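Local coordinates for Lmo0740 protein (Listeria monocytogenes, PDB 4RFA) that probably acts as a Crp-family transcription regulator, pairing a cyclic nucleotide-binding domain with a C-terminal domain expected to bind DNA, at residues 160-165 against 175-180. Sequence-based numbering, arbitrary orientation.
Sequences NLAVEM and IVLPNF
Met165 and Leu177 bring the two backbones nearest, their CA atoms 6.4 Å apart, where the C-terminal part of helix 150-165 passes the end of strand 174-176 and the loop that leaves it. Met165, modelled as selenomethionine with selenium in place of sulfur, does much of the touching. Met165 CG lies 3.7 Å from Pro178 CG, the two side chains crossing at about a right angle. The extended chi2 (-170°) carries Met165 SE to 3.8 Å from Phe180 CZ in a Met-aromatic contact, and the bend at chi3 (-106°) turns the CE methyl so that it also comes near CZ. SE sits oblique to that ring, 57° off its normal. Phe180 comes to meet it from the opposite direction, while Phe75 and Tyr57 of the cyclic nucleotide-binding domain touch both side chains.

Leu161 and Ala162, further back along the helix, receive Leu177: with CG anti to its carbonyl carbon, it lays CD2 against the peptide joining them, 3.7 Å from Ala162 N; the same methyl meets Leu161 CB. Ala162 CB packs on Ile175 CG2 at 3.8 Å, and Ile219 of the adjoining strand touches both Ala162 and Leu177. The polar link is a single water, which donates to Val176 O at 2.9 Å and weakly to Met165 O.

Helix 150-165 is thus held against the small antiparallel sheet formed by strands 167-168, 174-176 and 218-220, an arrangement consistent with the winged helix-turn-helix domain of Crp-family regulators, while the Met165-Phe180 end faces the cyclic nucleotide-binding domain.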
loop_
_atom_site.group_PDB
_atom_site.type_symbol
_atom_site.label_atom_id
_atom_site.label_comp_id
_atom_site.label_asym_id
_atom_site.label_seq_id
_atom_site.Cartn_x
_atom_site.Cartn_y
_atom_site.Cartn_z
ATOM N N ASN A 160 -0.892 -12.259 9.801
ATOM C CA ASN A 160 -1.053 -10.835 9.599
ATOM C C ASN A 160 -2.051 -10.332 10.657
ATOM O O ASN A 160 -1.879 -9.277 11.275
ATOM C CB ASN A 160 -1.709 -10.488 8.241
ATOM C CG ASN A 160 -0.807 -10.709 6.985
ATOM O OD1 ASN A 160 0.408 -10.848 7.045
ATOM N ND2 ASN A 160 -1.442 -10.654 5.817
ATOM N N LEU A 161 -3.155 -11.036 10.787
ATOM C CA LEU A 161 -4.162 -10.612 11.795
ATOM C C LEU A 161 -3.634 -10.703 13.241
ATOM O O LEU A 161 -3.905 -9.844 14.071
ATOM C CB LEU A 161 -5.388 -11.455 11.651
ATOM C CG LEU A 161 -6.069 -11.241 10.303
ATOM C CD1 LEU A 161 -7.197 -12.227 10.120
ATOM C CD2 LEU A 161 -6.630 -9.840 10.156
ATOM N N ALA A 162 -2.843 -11.726 13.545
ATOM C CA ALA A 162 -2.298 -11.844 14.910
ATOM C C ALA A 162 -1.423 -10.660 15.196
ATOM O O ALA A 162 -1.479 -10.065 16.257
ATOM C CB ALA A 162 -1.507 -13.125 15.076
ATOM N N VAL A 163 -0.634 -10.270 14.218
ATOM C CA VAL A 163 0.146 -9.077 14.378
ATOM C C VAL A 163 -0.772 -7.841 14.490
ATOM O O VAL A 163 -0.538 -6.984 15.332
ATOM C CB VAL A 163 1.135 -8.898 13.221
ATOM C CG1 VAL A 163 1.819 -7.518 13.300
ATOM C CG2 VAL A 163 2.180 -10.003 13.260
ATOM N N GLU A 164 -1.793 -7.740 13.669
ATOM C CA GLU A 164 -2.569 -6.527 13.637
ATOM C C GLU A 164 -3.486 -6.327 14.803
ATOM O O GLU A 164 -3.652 -5.247 15.259
ATOM C CB GLU A 164 -3.442 -6.515 12.410
ATOM C CG GLU A 164 -2.776 -5.987 11.191
ATOM C CD GLU A 164 -3.580 -6.241 9.953
ATOM O OE1 GLU A 164 -4.750 -6.585 10.047
ATOM O OE2 GLU A 164 -3.027 -6.080 8.879
HETATM N N MSE A 165 -4.095 -7.391 15.259
HETATM C CA MSE A 165 -5.321 -7.322 15.937
HETATM C C MSE A 165 -5.436 -8.378 16.959
HETATM O O MSE A 165 -6.512 -8.586 17.495
HETATM C CB MSE A 165 -6.118 -7.868 14.799
HETATM C CG MSE A 165 -7.462 -7.250 14.641
HETATM SE SE MSE A 165 -8.401 -8.314 13.346
HETATM C CE MSE A 165 -8.196 -6.948 11.992
ATOM N N ILE A 175 -2.220 -16.499 20.969
ATOM C CA ILE A 175 -2.632 -15.181 20.518
ATOM C C ILE A 175 -4.039 -15.310 19.986
ATOM O O ILE A 175 -4.300 -16.156 19.139
ATOM C CB ILE A 175 -1.680 -14.639 19.451
ATOM C CG1 ILE A 175 -0.370 -14.237 20.125
ATOM C CG2 ILE A 175 -2.287 -13.440 18.732
ATOM C CD1 ILE A 175 0.772 -14.024 19.156
ATOM N N VAL A 176 -4.947 -14.481 20.502
ATOM C CA VAL A 176 -6.376 -14.629 20.244
ATOM C C VAL A 176 -6.856 -13.497 19.353
ATOM O O VAL A 176 -6.488 -12.347 19.564
ATOM C CB VAL A 176 -7.193 -14.606 21.543
ATOM C CG1 VAL A 176 -8.663 -14.890 21.253
ATOM C CG2 VAL A 176 -6.630 -15.628 22.534
ATOM N N LEU A 177 -7.690 -13.830 18.376
ATOM C CA LEU A 177 -8.157 -12.837 17.414
ATOM C C LEU A 177 -9.559 -12.350 17.827
ATOM O O LEU A 177 -10.320 -13.094 18.404
ATOM C CB LEU A 177 -8.210 -13.414 15.998
ATOM C CG LEU A 177 -6.914 -13.902 15.347
ATOM C CD1 LEU A 177 -7.195 -14.292 13.916
ATOM C CD2 LEU A 177 -5.780 -12.886 15.408
ATOM N N PRO A 178 -9.921 -11.124 17.438
ATOM C CA PRO A 178 -11.275 -10.639 17.706
ATOM C C PRO A 178 -12.386 -11.534 17.193
ATOM O O PRO A 178 -12.263 -12.217 16.173
ATOM C CB PRO A 178 -11.339 -9.319 16.934
ATOM C CG PRO A 178 -9.942 -8.905 16.773
ATOM C CD PRO A 178 -9.166 -10.173 16.592
ATOM N N ASN A 179 -13.503 -11.402 17.873
ATOM C CA ASN A 179 -14.687 -12.178 17.667
ATOM C C ASN A 179 -15.252 -12.051 16.273
ATOM O O ASN A 179 -15.800 -13.010 15.742
ATOM C CB ASN A 179 -15.737 -11.691 18.649
ATOM C CG ASN A 179 -16.805 -12.717 18.899
ATOM O OD1 ASN A 179 -17.976 -12.495 18.596
ATOM N ND2 ASN A 179 -16.407 -13.851 19.449
ATOM N N PHE A 180 -15.139 -10.863 15.682
ATOM C CA PHE A 180 -15.682 -10.639 14.349
ATOM C C PHE A 180 -14.936 -11.413 13.224
ATOM O O PHE A 180 -15.464 -11.573 12.136
ATOM C CB PHE A 180 -15.794 -9.129 14.041
ATOM C CG PHE A 180 -14.469 -8.451 13.820
ATOM C CD1 PHE A 180 -13.844 -8.517 12.590
ATOM C CD2 PHE A 180 -13.866 -7.734 14.852
ATOM C CE1 PHE A 180 -12.633 -7.875 12.370
ATOM C CE2 PHE A 180 -12.655 -7.110 14.657
ATOM C CZ PHE A 180 -12.022 -7.191 13.413
HETATM O O HOH W 1 -8.279 -10.134 19.930
#